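Protein-L-isoaspartate(D-aspartate) O-methyltransferase (Sulfolobus tokodaii, PDB 1VBF) probably catalyses the S-adenosylmethionine-dependent methyl esterification of L-isoaspartyl residues in aged proteins, a step in their repair or degradation. Local coordinates at residues 14-19 against 89-94; 23-28 against 81-86; 138-143 against 161-166; 168-173 against 188-193. One frame throughout, in Å; residues are numbered along the deposited sequence.

Contact 1. Residues 14-19 against 89-94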
loop_
_atom_site.group_PDB
_atom_site.type_symbol
_atom_site.label_atom_id
_atom_site.label_comp_id
_atom_site.label_asym_id
_atom_site.label_seq_id
_atom_site.Cartn_x
_atom_site.Cartn_y
_atom_site.Cartn_z
ATOM N N GLN B 14 -37.003 -27.437 0.286
ATOM C CA GLN B 14 -37.540 -28.338 1.295
ATOM C C GLN B 14 -36.684 -29.562 1.569
ATOM O O GLN B 14 -36.499 -29.935 2.721
ATOM C CB GLN B 14 -38.967 -28.782 0.918
ATOM C CG GLN B 14 -39.723 -29.445 2.067
ATOM C CD GLN B 14 -39.535 -28.697 3.389
ATOM O OE1 GLN B 14 -39.461 -27.465 3.414
ATOM N NE2 GLN B 14 -39.465 -29.441 4.494
ATOM N N GLU B 15 -36.165 -30.189 0.516
ATOM C CA GLU B 15 -35.336 -31.385 0.663
ATOM C C GLU B 15 -34.054 -31.088 1.449
ATOM O O GLU B 15 -33.627 -31.882 2.288
ATOM C CB GLU B 15 -35.002 -31.953 -0.711
ATOM C CG GLU B 15 -36.216 -32.162 -1.618
ATOM C CD GLU B 15 -36.667 -30.884 -2.361
ATOM O OE1 GLU B 15 -37.096 -29.895 -1.712
ATOM O OE2 GLU B 15 -36.595 -30.879 -3.615
ATOM N N LEU B 16 -33.456 -29.930 1.182
ATOM C CA LEU B 16 -32.248 -29.504 1.874
ATOM C C LEU B 16 -32.586 -29.245 3.340
ATOM O O LEU B 16 -31.816 -29.549 4.240
ATOM C CB LEU B 16 -31.711 -28.210 1.246
ATOM C CG LEU B 16 -30.197 -27.933 1.299
ATOM C CD1 LEU B 16 -30.019 -26.452 1.529
ATOM C CD2 LEU B 16 -29.487 -28.732 2.401
ATOM N N ALA B 17 -33.755 -28.661 3.557
ATOM C CA ALA B 17 -34.225 -28.343 4.895
ATOM C C ALA B 17 -34.247 -29.612 5.748
ATOM O O ALA B 17 -33.792 -29.623 6.900
ATOM C CB ALA B 17 -35.633 -27.707 4.819
ATOM N N GLU B 18 -34.753 -30.687 5.163
ATOM C CA GLU B 18 -34.829 -31.950 5.877
ATOM C C GLU B 18 -33.479 -32.587 6.087
ATOM O O GLU B 18 -33.202 -33.061 7.188
ATOM C CB GLU B 18 -35.771 -32.904 5.159
ATOM C CG GLU B 18 -37.132 -32.304 5.057
ATOM C CD GLU B 18 -38.125 -33.221 4.431
ATOM O OE1 GLU B 18 -37.828 -33.780 3.344
ATOM O OE2 GLU B 18 -39.214 -33.372 5.030
ATOM N N ALA B 19 -32.648 -32.601 5.043
ATOM C CA ALA B 19 -31.299 -33.151 5.145
ATOM C C ALA B 19 -30.512 -32.374 6.234
ATOM O O ALA B 19 -29.857 -32.967 7.097
ATOM C CB ALA B 19 -30.610 -33.050 3.803
ATOM N N ALA B 89 -25.983 -36.205 -0.691
ATOM C CA ALA B 89 -26.305 -37.621 -0.817
ATOM C C ALA B 89 -27.729 -37.908 -0.317
ATOM O O ALA B 89 -28.450 -38.734 -0.878
ATOM C CB ALA B 89 -25.301 -38.434 -0.029
ATOM N N GLU B 90 -28.127 -37.232 0.752
ATOM C CA GLU B 90 -29.469 -37.399 1.290
ATOM C C GLU B 90 -30.560 -37.018 0.283
ATOM O O GLU B 90 -31.599 -37.650 0.219
ATOM C CB GLU B 90 -29.638 -36.532 2.529
ATOM C CG GLU B 90 -28.770 -36.921 3.707
ATOM C CD GLU B 90 -29.354 -38.064 4.531
ATOM O OE1 GLU B 90 -30.595 -38.247 4.508
ATOM O OE2 GLU B 90 -28.569 -38.762 5.217
ATOM N N ILE B 91 -30.312 -36.004 -0.525
ATOM C CA ILE B 91 -31.324 -35.521 -1.439
ATOM C C ILE B 91 -31.282 -36.152 -2.805
ATOM O O ILE B 91 -32.302 -36.544 -3.386
ATOM C CB ILE B 91 -31.153 -33.973 -1.647
ATOM C CG1 ILE B 91 -31.191 -33.257 -0.304
ATOM C CG2 ILE B 91 -32.172 -33.428 -2.683
ATOM C CD1 ILE B 91 -30.666 -31.853 -0.379
ATOM N N VAL B 92 -30.068 -36.212 -3.317
ATOM C CA VAL B 92 -29.809 -36.669 -4.663
ATOM C C VAL B 92 -29.688 -38.188 -4.916
ATOM O O VAL B 92 -29.556 -38.980 -3.989
ATOM C CB VAL B 92 -28.554 -35.889 -5.162
ATOM C CG1 VAL B 92 -27.451 -36.839 -5.594
ATOM C CG2 VAL B 92 -28.958 -34.932 -6.269
ATOM N N ASP B 93 -29.757 -38.582 -6.184
ATOM C CA ASP B 93 -29.620 -39.987 -6.521
ATOM C C ASP B 93 -28.180 -40.406 -6.254
ATOM O O ASP B 93 -27.909 -41.169 -5.329
ATOM C CB ASP B 93 -29.960 -40.240 -7.989
ATOM C CG ASP B 93 -29.810 -41.698 -8.362
ATOM O OD1 ASP B 93 -29.788 -42.045 -9.563
ATOM O OD2 ASP B 93 -29.708 -42.517 -7.426
ATOM N N LYS B 94 -27.259 -39.885 -7.062
ATOM C CA LYS B 94 -25.834 -40.187 -6.922
ATOM C C LYS B 94 -24.927 -38.968 -6.779
ATOM O O LYS B 94 -25.200 -37.906 -7.332
ATOM C CB LYS B 94 -25.362 -41.034 -8.102
ATOM C CG LYS B 94 -25.619 -42.505 -7.884
ATOM C CD LYS B 94 -25.803 -43.217 -9.196
ATOM C CE LYS B 94 -26.802 -44.367 -9.045
ATOM N NZ LYS B 94 -27.361 -44.775 -10.376
#
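I91, near the C-terminal end of helix 83-91, lies against E15, L16 and A19 on one side of helix 14-22, so that an N-terminal helix is packed onto the Rossmann-like methyltransferase domain. The contact is apolar and rests mainly on this isoleucine. Its two branches divide the work. The longer branch carries CD1 to the helix backbone, 3.6 Å from L16 CA, while the L16 side chain itself heads away from the contact and offers little more than its CB. With CG1 beside the backbone N (chi1 -56°), the shorter branch CG2 is left anti to it and turns to E15, meeting its CB at 3.8 Å. E15 takes part through this first carbon; its chain then bends and carries the carboxylate away from helix 83-91.

A second apolar touch lies one turn further along helix 14-22. A19 is directed at helix 83-91, and its methyl CB comes to 3.8 Å from E90 CB, with I91 CG1 a little farther off. The A19 and E90 CA atoms are 6.0 Å apart there, much as those of E15 and I91 are.

The polar part belongs to E90, whose carboxylate turns to partners beyond the two segments. Its OE1 forms a salt bridge with K22 NZ, and its OE2 is hydrogen-bonded to Y115 OH.

Contact 2. Residues 23-28 against 81-86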
loop_
_atom_site.group_PDB
_atom_site.type_symbol
_atom_site.label_atom_id
_atom_site.label_comp_id
_atom_site.label_asym_id
_atom_site.label_seq_id
_atom_site.Cartn_x
_atom_site.Cartn_y
_atom_site.Cartn_z
ATOM N N VAL B 23 -28.820 -34.640 9.328
ATOM C CA VAL B 23 -27.384 -34.933 9.422
ATOM C C VAL B 23 -26.682 -34.215 10.578
ATOM O O VAL B 23 -26.711 -32.994 10.690
ATOM C CB VAL B 23 -26.654 -34.609 8.071
ATOM C CG1 VAL B 23 -25.162 -34.881 8.188
ATOM C CG2 VAL B 23 -27.254 -35.447 6.934
ATOM N N ASP B 24 -26.044 -34.986 11.441
ATOM C CA ASP B 24 -25.372 -34.412 12.595
ATOM C C ASP B 24 -23.961 -33.976 12.232
ATOM O O ASP B 24 -23.048 -34.795 12.184
ATOM C CB ASP B 24 -25.351 -35.434 13.743
ATOM C CG ASP B 24 -24.687 -34.895 14.997
ATOM O OD1 ASP B 24 -24.379 -33.684 15.024
ATOM O OD2 ASP B 24 -24.474 -35.677 15.955
ATOM N N ARG B 25 -23.792 -32.680 11.995
ATOM C CA ARG B 25 -22.499 -32.124 11.610
ATOM C C ARG B 25 -21.352 -32.338 12.619
ATOM O O ARG B 25 -20.184 -32.275 12.263
ATOM C CB ARG B 25 -22.676 -30.634 11.282
ATOM C CG ARG B 25 -21.418 -29.925 10.792
ATOM C CD ARG B 25 -21.772 -28.612 10.087
ATOM N NE ARG B 25 -20.587 -27.861 9.660
ATOM C CZ ARG B 25 -20.096 -26.791 10.286
ATOM N NH1 ARG B 25 -20.687 -26.325 11.373
ATOM N NH2 ARG B 25 -19.002 -26.195 9.833
ATOM N N SER B 26 -21.657 -32.605 13.873
ATOM C CA SER B 26 -20.567 -32.819 14.811
ATOM C C SER B 26 -19.893 -34.165 14.512
ATOM O O SER B 26 -18.762 -34.432 14.953
ATOM C CB SER B 26 -21.092 -32.788 16.243
ATOM O OG SER B 26 -22.120 -33.741 16.400
ATOM N N LEU B 27 -20.596 -35.005 13.755
ATOM C CA LEU B 27 -20.083 -36.314 13.376
ATOM C C LEU B 27 -18.997 -36.236 12.299
ATOM O O LEU B 27 -18.323 -37.233 12.011
ATOM C CB LEU B 27 -21.225 -37.218 12.896
ATOM C CG LEU B 27 -21.835 -38.259 13.863
ATOM C CD1 LEU B 27 -21.708 -37.838 15.338
ATOM C CD2 LEU B 27 -23.302 -38.459 13.477
ATOM N N PHE B 28 -18.814 -35.072 11.689
ATOM C CA PHE B 28 -17.784 -34.973 10.688
ATOM C C PHE B 28 -16.697 -34.042 11.158
ATOM O O PHE B 28 -15.693 -33.868 10.470
ATOM C CB PHE B 28 -18.348 -34.459 9.388
ATOM C CG PHE B 28 -19.465 -35.277 8.849
ATOM C CD1 PHE B 28 -20.721 -35.225 9.439
ATOM C CD2 PHE B 28 -19.287 -36.051 7.704
ATOM C CE1 PHE B 28 -21.792 -35.933 8.896
ATOM C CE2 PHE B 28 -20.350 -36.762 7.154
ATOM C CZ PHE B 28 -21.611 -36.697 7.751
ATOM N N ILE B 81 -14.213 -32.672 4.795
ATOM C CA ILE B 81 -14.657 -33.549 5.873
ATOM C C ILE B 81 -15.925 -34.332 5.569
ATOM O O ILE B 81 -16.434 -35.023 6.427
ATOM C CB ILE B 81 -14.867 -32.772 7.182
ATOM C CG1 ILE B 81 -16.079 -31.847 7.055
ATOM C CG2 ILE B 81 -13.623 -31.980 7.515
ATOM C CD1 ILE B 81 -16.466 -31.168 8.362
ATOM N N GLY B 82 -16.452 -34.209 4.362
ATOM C CA GLY B 82 -17.632 -34.978 3.992
ATOM C C GLY B 82 -19.012 -34.521 4.409
ATOM O O GLY B 82 -19.999 -35.086 3.933
ATOM N N TYR B 83 -19.105 -33.511 5.276
ATOM C CA TYR B 83 -20.406 -33.007 5.724
ATOM C C TYR B 83 -21.351 -32.489 4.617
ATOM O O TYR B 83 -22.547 -32.832 4.587
ATOM C CB TYR B 83 -20.216 -31.909 6.757
ATOM C CG TYR B 83 -21.511 -31.238 7.113
ATOM C CD1 TYR B 83 -22.478 -31.906 7.858
ATOM C CD2 TYR B 83 -21.808 -29.970 6.646
ATOM C CE1 TYR B 83 -23.742 -31.318 8.137
ATOM C CE2 TYR B 83 -23.072 -29.363 6.907
ATOM C CZ TYR B 83 -24.033 -30.041 7.655
ATOM O OH TYR B 83 -25.255 -29.448 7.930
ATOM N N TYR B 84 -20.846 -31.654 3.717
ATOM C CA TYR B 84 -21.729 -31.170 2.668
ATOM C C TYR B 84 -22.007 -32.309 1.687
ATOM O O TYR B 84 -23.037 -32.317 0.993
ATOM C CB TYR B 84 -21.130 -29.953 1.933
ATOM C CG TYR B 84 -20.942 -28.741 2.815
ATOM C CD1 TYR B 84 -19.676 -28.340 3.203
ATOM C CD2 TYR B 84 -22.037 -28.033 3.313
ATOM C CE1 TYR B 84 -19.489 -27.290 4.057
ATOM C CE2 TYR B 84 -21.860 -26.960 4.182
ATOM C CZ TYR B 84 -20.580 -26.599 4.545
ATOM O OH TYR B 84 -20.384 -25.540 5.392
ATOM N N THR B 85 -21.086 -33.274 1.647
ATOM C CA THR B 85 -21.239 -34.411 0.764
ATOM C C THR B 85 -22.455 -35.169 1.289
ATOM O O THR B 85 -23.387 -35.442 0.533
ATOM C CB THR B 85 -19.989 -35.310 0.774
ATOM O OG1 THR B 85 -18.816 -34.494 0.820
ATOM C CG2 THR B 85 -19.939 -36.166 -0.497
ATOM N N ALA B 86 -22.460 -35.485 2.585
ATOM C CA ALA B 86 -23.605 -36.164 3.197
ATOM C C ALA B 86 -24.961 -35.475 2.881
ATOM O O ALA B 86 -25.889 -36.142 2.429
ATOM C CB ALA B 86 -23.416 -36.260 4.709
HETATM O O HOH W 1 -27.096 -30.803 9.559
#
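Buried aromatic and apolar packing joins V23, R25 and F28, in the loop that follows helix 14-22, to I81, Y83 and A86 at the N-terminal end of helix 83-91. Y83 is the centre of it. With its CG anti to the backbone N (chi1 172°), the ring extends from the helix between R25 and F28. R25 crosses it at about a right angle: the extended chain lays CD over the middle of one ring face, 3.5 Å from the centroid, a CH-pi contact. The guanidinium runs on past the ring, at most weakly attracted to it, and gives its NH1 to A37 O.

The edge of Y83 is in turn directed at the face of F28, a T-shaped pair with planes 76° apart. Y83 CA also sits over a face of F28, 3.9 Å from the centroid, and I81 O lies at the ring's edge, near CD2. The tip of F28 reaches the helix, where CZ is 3.6 Å from A86 CB.

G82 occupies the N-cap position, closing the glycine-rich loop that follows the first strand of the Rossmann-like fold and binds S-adenosylmethionine in this superfamily. Its phi of 81° would press a side chain against the carbonyl of I81.

V23 CG1 fills in obliquely beside Y83, 3.8 Å from CE1. A water at the phenol end accepts from Y83 OH and donates to V23 O. Behind the contact an Asx turn shapes the loop, D24 OD1 accepting from both S26 N and S26 OG.

Contact 3. Residues 138-143 against 161-166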
loop_
_atom_site.group_PDB
_atom_site.type_symbol
_atom_site.label_atom_id
_atom_site.label_comp_id
_atom_site.label_asym_id
_atom_site.label_seq_id
_atom_site.Cartn_x
_atom_site.Cartn_y
_atom_site.Cartn_z
ATOM N N VAL B 138 -22.935 -29.053 -9.930
ATOM C CA VAL B 138 -21.546 -29.075 -9.513
ATOM C C VAL B 138 -21.310 -27.981 -8.469
ATOM O O VAL B 138 -21.750 -26.844 -8.640
ATOM C CB VAL B 138 -20.595 -28.818 -10.678
ATOM C CG1 VAL B 138 -19.184 -28.785 -10.150
ATOM C CG2 VAL B 138 -20.754 -29.878 -11.738
ATOM N N VAL B 139 -20.634 -28.324 -7.378
ATOM C CA VAL B 139 -20.319 -27.358 -6.330
ATOM C C VAL B 139 -18.823 -27.407 -6.141
ATOM O O VAL B 139 -18.254 -28.493 -6.076
ATOM C CB VAL B 139 -20.872 -27.756 -4.975
ATOM C CG1 VAL B 139 -21.125 -26.507 -4.123
ATOM C CG2 VAL B 139 -22.074 -28.596 -5.152
ATOM N N VAL B 140 -18.172 -26.256 -6.024
ATOM C CA VAL B 140 -16.724 -26.252 -5.818
ATOM C C VAL B 140 -16.508 -25.536 -4.503
ATOM O O VAL B 140 -17.123 -24.523 -4.290
ATOM C CB VAL B 140 -16.021 -25.522 -6.987
ATOM C CG1 VAL B 140 -14.517 -25.820 -6.978
ATOM C CG2 VAL B 140 -16.653 -25.961 -8.302
ATOM N N TRP B 141 -15.660 -26.059 -3.625
ATOM C CA TRP B 141 -15.441 -25.438 -2.323
ATOM C C TRP B 141 -14.101 -24.750 -2.198
ATOM O O TRP B 141 -13.476 -24.743 -1.134
ATOM C CB TRP B 141 -15.579 -26.464 -1.189
ATOM C CG TRP B 141 -16.944 -27.094 -1.086
ATOM C CD1 TRP B 141 -17.290 -28.343 -1.492
ATOM C CD2 TRP B 141 -18.163 -26.473 -0.623
ATOM N NE1 TRP B 141 -18.635 -28.546 -1.330
ATOM C CE2 TRP B 141 -19.199 -27.425 -0.800
ATOM C CE3 TRP B 141 -18.476 -25.215 -0.087
ATOM C CZ2 TRP B 141 -20.537 -27.158 -0.454
ATOM C CZ3 TRP B 141 -19.825 -24.951 0.256
ATOM C CH2 TRP B 141 -20.828 -25.921 0.067
ATOM N N ALA B 142 -13.641 -24.196 -3.302
ATOM C CA ALA B 142 -12.382 -23.462 -3.315
ATOM C C ALA B 142 -12.384 -22.556 -4.548
ATOM O O ALA B 142 -12.999 -22.867 -5.573
ATOM C CB ALA B 142 -11.203 -24.418 -3.325
ATOM N N THR B 143 -11.718 -21.420 -4.440
ATOM C CA THR B 143 -11.700 -20.471 -5.540
ATOM C C THR B 143 -10.781 -20.903 -6.695
ATOM O O THR B 143 -9.762 -21.582 -6.491
ATOM C CB THR B 143 -11.323 -19.037 -5.010
ATOM O OG1 THR B 143 -11.382 -18.109 -6.084
ATOM C CG2 THR B 143 -9.917 -18.999 -4.415
HETATM N N MSE B 161 -24.056 -24.754 -11.924
HETATM C CA MSE B 161 -22.799 -24.882 -11.191
HETATM C C MSE B 161 -22.569 -23.678 -10.287
HETATM O O MSE B 161 -22.868 -22.545 -10.662
HETATM C CB MSE B 161 -21.603 -25.024 -12.131
HETATM C CG MSE B 161 -20.254 -25.080 -11.393
HETATM SE SE MSE B 161 -18.698 -25.310 -12.581
HETATM C CE MSE B 161 -17.534 -26.191 -11.350
ATOM N N ILE B 162 -22.056 -23.932 -9.090
ATOM C CA ILE B 162 -21.747 -22.870 -8.154
ATOM C C ILE B 162 -20.283 -22.981 -7.737
ATOM O O ILE B 162 -19.841 -24.047 -7.312
ATOM C CB ILE B 162 -22.682 -22.936 -6.917
ATOM C CG1 ILE B 162 -24.074 -22.461 -7.333
ATOM C CG2 ILE B 162 -22.151 -22.062 -5.747
ATOM C CD1 ILE B 162 -25.091 -22.427 -6.230
ATOM N N LEU B 163 -19.525 -21.895 -7.898
ATOM C CA LEU B 163 -18.117 -21.870 -7.497
ATOM C C LEU B 163 -17.611 -20.474 -7.281
ATOM O O LEU B 163 -18.161 -19.531 -7.838
ATOM C CB LEU B 163 -17.200 -22.503 -8.542
ATOM C CG LEU B 163 -17.235 -22.163 -10.045
ATOM C CD1 LEU B 163 -17.926 -20.860 -10.375
ATOM C CD2 LEU B 163 -15.813 -22.152 -10.537
ATOM N N PRO B 164 -16.548 -20.318 -6.471
ATOM C CA PRO B 164 -15.940 -19.013 -6.190
ATOM C C PRO B 164 -14.849 -18.778 -7.247
ATOM O O PRO B 164 -13.963 -19.621 -7.436
ATOM C CB PRO B 164 -15.316 -19.187 -4.804
ATOM C CG PRO B 164 -15.749 -20.566 -4.349
ATOM C CD PRO B 164 -15.973 -21.346 -5.592
ATOM N N ILE B 165 -14.923 -17.657 -7.953
ATOM C CA ILE B 165 -13.908 -17.341 -8.947
ATOM C C ILE B 165 -13.126 -16.095 -8.545
ATOM O O ILE B 165 -13.701 -15.061 -8.207
ATOM C CB ILE B 165 -14.512 -17.074 -10.349
ATOM C CG1 ILE B 165 -15.232 -18.319 -10.863
ATOM C CG2 ILE B 165 -13.394 -16.660 -11.327
ATOM C CD1 ILE B 165 -15.850 -18.100 -12.202
ATOM N N GLY B 166 -11.809 -16.191 -8.582
ATOM C CA GLY B 166 -11.021 -15.034 -8.247
ATOM C C GLY B 166 -9.610 -15.303 -7.805
ATOM O O GLY B 166 -9.328 -16.290 -7.133
#
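V138 and M161, and beyond them V139 and I162, are paired across two parallel strands at the middle of the sheet. The strand bonds are I162 N to V138 O, 3.0 Å, and V140 N to I162 O, 3.1 Å. On the face shared by V138 and M161, the selenomethionine runs out extended, its CG 3.8 Å from V138 CB; the placing of its terminal methyl is doubtful. V140 and L163 lie side by side and point the same way, with V140 CG2 3.5 Å from L163 CB.

After V140 the regular pairing stops. P164 has no N-H to give, and its ring edge, at CD, faces the carbonyls of V140 and A142. The segments are joined again at T143, whose CB packs on P164 CB. Its hydroxyl, anti to the backbone N (chi1 -177°), donates to G166 O over 2.9 Å, in the carbonyl plane and on a lone pair. With a valine here, G166 O would probably lose its hydroxyl partner and the 138-143 and 161-166 segments their side-chain tie beyond the proline.

Further out, T143 touches Q171, and I165 packs on Y203 of the second subunit. The pair forms a beta-alpha-beta crossover through helix 149-154, whose P151 touches both V138 and M161. Strand 73-77 flanks 135-140, strand 171-177 flanks 159-165, and helix 56-65 lies against W141 and I162.

Contact 4. Residues 168-173 against 188-193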
loop_
_atom_site.group_PDB
_atom_site.type_symbol
_atom_site.label_atom_id
_atom_site.label_comp_id
_atom_site.label_asym_id
_atom_site.label_seq_id
_atom_site.Cartn_x
_atom_site.Cartn_y
_atom_site.Cartn_z
ATOM N N GLY B 168 -6.495 -13.374 -5.778
ATOM C CA GLY B 168 -6.692 -12.386 -4.727
ATOM C C GLY B 168 -7.455 -12.997 -3.575
ATOM O O GLY B 168 -8.293 -13.869 -3.776
ATOM N N ARG B 169 -7.168 -12.515 -2.373
ATOM C CA ARG B 169 -7.733 -13.030 -1.140
ATOM C C ARG B 169 -9.225 -12.834 -0.871
ATOM O O ARG B 169 -9.712 -13.206 0.192
ATOM C CB ARG B 169 -6.891 -12.516 0.027
ATOM C CG ARG B 169 -5.650 -11.779 -0.458
ATOM C CD ARG B 169 -4.339 -12.307 0.086
ATOM N NE ARG B 169 -4.095 -11.865 1.458
ATOM C CZ ARG B 169 -4.001 -10.593 1.859
ATOM N NH1 ARG B 169 -4.128 -9.592 0.997
ATOM N NH2 ARG B 169 -3.786 -10.321 3.140
ATOM N N VAL B 170 -9.954 -12.257 -1.815
ATOM C CA VAL B 170 -11.405 -12.100 -1.664
ATOM C C VAL B 170 -11.976 -12.360 -3.045
ATOM O O VAL B 170 -11.636 -11.659 -3.978
ATOM C CB VAL B 170 -11.807 -10.686 -1.225
ATOM C CG1 VAL B 170 -13.325 -10.546 -1.240
ATOM C CG2 VAL B 170 -11.315 -10.434 0.160
ATOM N N GLN B 171 -12.845 -13.351 -3.189
ATOM C CA GLN B 171 -13.376 -13.689 -4.501
ATOM C C GLN B 171 -14.859 -13.446 -4.628
ATOM O O GLN B 171 -15.452 -12.775 -3.802
ATOM C CB GLN B 171 -13.080 -15.156 -4.808
ATOM C CG GLN B 171 -11.641 -15.579 -4.550
ATOM C CD GLN B 171 -11.383 -15.937 -3.106
ATOM O OE1 GLN B 171 -12.208 -16.559 -2.458
ATOM N NE2 GLN B 171 -10.223 -15.563 -2.600
ATOM N N LYS B 172 -15.460 -13.999 -5.667
ATOM C CA LYS B 172 -16.891 -13.850 -5.874
ATOM C C LYS B 172 -17.517 -15.223 -6.066
ATOM O O LYS B 172 -16.934 -16.092 -6.704
ATOM C CB LYS B 172 -17.175 -12.998 -7.108
ATOM C CG LYS B 172 -16.888 -11.511 -6.959
ATOM C CD LYS B 172 -16.410 -10.968 -8.295
ATOM C CE LYS B 172 -15.162 -11.774 -8.755
ATOM N NZ LYS B 172 -14.746 -11.538 -10.173
ATOM N N LEU B 173 -18.712 -15.404 -5.507
ATOM C CA LEU B 173 -19.450 -16.656 -5.596
ATOM C C LEU B 173 -20.298 -16.592 -6.867
ATOM O O LEU B 173 -21.075 -15.659 -7.061
ATOM C CB LEU B 173 -20.324 -16.805 -4.336
ATOM C CG LEU B 173 -20.728 -18.167 -3.734
ATOM C CD1 LEU B 173 -22.180 -18.433 -4.023
ATOM C CD2 LEU B 173 -19.846 -19.267 -4.276
ATOM N N LEU B 188 -23.255 -13.996 -6.713
ATOM C CA LEU B 188 -24.026 -14.163 -5.490
ATOM C C LEU B 188 -23.360 -13.464 -4.321
ATOM O O LEU B 188 -23.819 -13.577 -3.197
ATOM C CB LEU B 188 -24.198 -15.650 -5.165
ATOM C CG LEU B 188 -24.876 -16.475 -6.260
ATOM C CD1 LEU B 188 -24.948 -17.927 -5.832
ATOM C CD2 LEU B 188 -26.263 -15.906 -6.552
ATOM N N GLY B 189 -22.268 -12.755 -4.566
ATOM C CA GLY B 189 -21.619 -12.065 -3.472
ATOM C C GLY B 189 -20.138 -12.283 -3.296
ATOM O O GLY B 189 -19.521 -13.070 -4.001
ATOM N N GLU B 190 -19.564 -11.569 -2.341
ATOM C CA GLU B 190 -18.144 -11.667 -2.059
ATOM C C GLU B 190 -17.918 -12.776 -1.055
ATOM O O GLU B 190 -18.685 -12.915 -0.113
ATOM C CB GLU B 190 -17.623 -10.354 -1.474
ATOM C CG GLU B 190 -17.339 -9.246 -2.471
ATOM C CD GLU B 190 -16.847 -7.964 -1.776
ATOM O OE1 GLU B 190 -15.936 -8.043 -0.906
ATOM O OE2 GLU B 190 -17.367 -6.874 -2.106
ATOM N N VAL B 191 -16.859 -13.549 -1.255
ATOM C CA VAL B 191 -16.540 -14.658 -0.368
ATOM C C VAL B 191 -15.033 -14.774 -0.234
ATOM O O VAL B 191 -14.291 -14.116 -0.950
ATOM C CB VAL B 191 -17.107 -15.983 -0.934
ATOM C CG1 VAL B 191 -18.624 -15.961 -0.909
ATOM C CG2 VAL B 191 -16.635 -16.173 -2.366
HETATM N N MSE B 192 -14.579 -15.597 0.699
HETATM C CA MSE B 192 -13.149 -15.801 0.885
HETATM C C MSE B 192 -12.778 -17.263 1.014
HETATM O O MSE B 192 -12.736 -17.798 2.118
HETATM C CB MSE B 192 -12.656 -15.076 2.116
HETATM C CG MSE B 192 -12.579 -13.600 1.932
HETATM SE SE MSE B 192 -11.972 -12.749 3.555
HETATM C CE MSE B 192 -10.411 -13.887 3.959
ATOM N N PHE B 193 -12.489 -17.908 -0.110
ATOM C CA PHE B 193 -12.117 -19.310 -0.100
ATOM C C PHE B 193 -10.633 -19.464 -0.334
ATOM O O PHE B 193 -9.987 -18.539 -0.808
ATOM C CB PHE B 193 -12.853 -20.080 -1.195
ATOM C CG PHE B 193 -14.294 -20.331 -0.900
ATOM C CD1 PHE B 193 -15.220 -19.302 -0.970
ATOM C CD2 PHE B 193 -14.738 -21.609 -0.563
ATOM C CE1 PHE B 193 -16.569 -19.536 -0.717
ATOM C CE2 PHE B 193 -16.098 -21.851 -0.301
ATOM C CZ PHE B 193 -17.007 -20.812 -0.380
#
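Q171 turns its CG beside the backbone N (chi1 -48°), and a second bend about CB-CG (chi2 84°) swings CD and the amide back to F193 N. OE1 accepts from F193 N at 2.7 Å, in the carbonyl plane and on a lone pair, while NE2 donates to G168 O at 2.8 Å, nearly in the plane of the amide. Both ends of the amide are thus gripped, which fixes its rotation. Were this residue an alanine, F193 N and G168 O would be likely to lose these partners, and the 168-170 loop would be freer to move.

The backbones form an antiparallel hairpin. Q171 and V191 are a hydrogen-bonded pair, with Q171 N to V191 O at 2.8 Å and a return bond from V191 N. L173 N donates to G189 O, and L173 O accepts from L188 N at 2.8 Å. Beside these bonds L173 packs its CB 3.9 Å from V191 CG1 and sends CD1 to L188 CB.

This hairpin gives the sheet the order 3-2-1-4-5-6-7, the last two strands exchanged relative to most Rossmann-like methyltransferases, as in other isoaspartyl methyltransferases. At the hairpin's open end V170 CG2 meets M192 CG at 3.8 Å, and both residues also touch the third subunit. R169 bridges D208 of its own chain and D208 of the third subunit, so polar bonds tie this end at the subunit boundary.

In the fold
Contacts 1 and 2 share helix 83-91 and touch where E90 CG comes to 3.9 Å from V23 CG2; both fasten the N-terminal region to this helix. Contact 2 meets contact 3 through the stacked rings of Y84 and W141, next to the glycine-rich loop and strand ends where S-adenosylmethionine is expected to bind. Contacts 3 and 4, with centres about 10 Å apart, are neighbours in the sheet: I165 N probably bonds to K172 O at 2.8 Å, and W141 O lies near F193 CD2. Contacts 2 and 4 stand on opposite sides of the chain's centre, about 23 Å between centres, with contact 4 toward the other subunits.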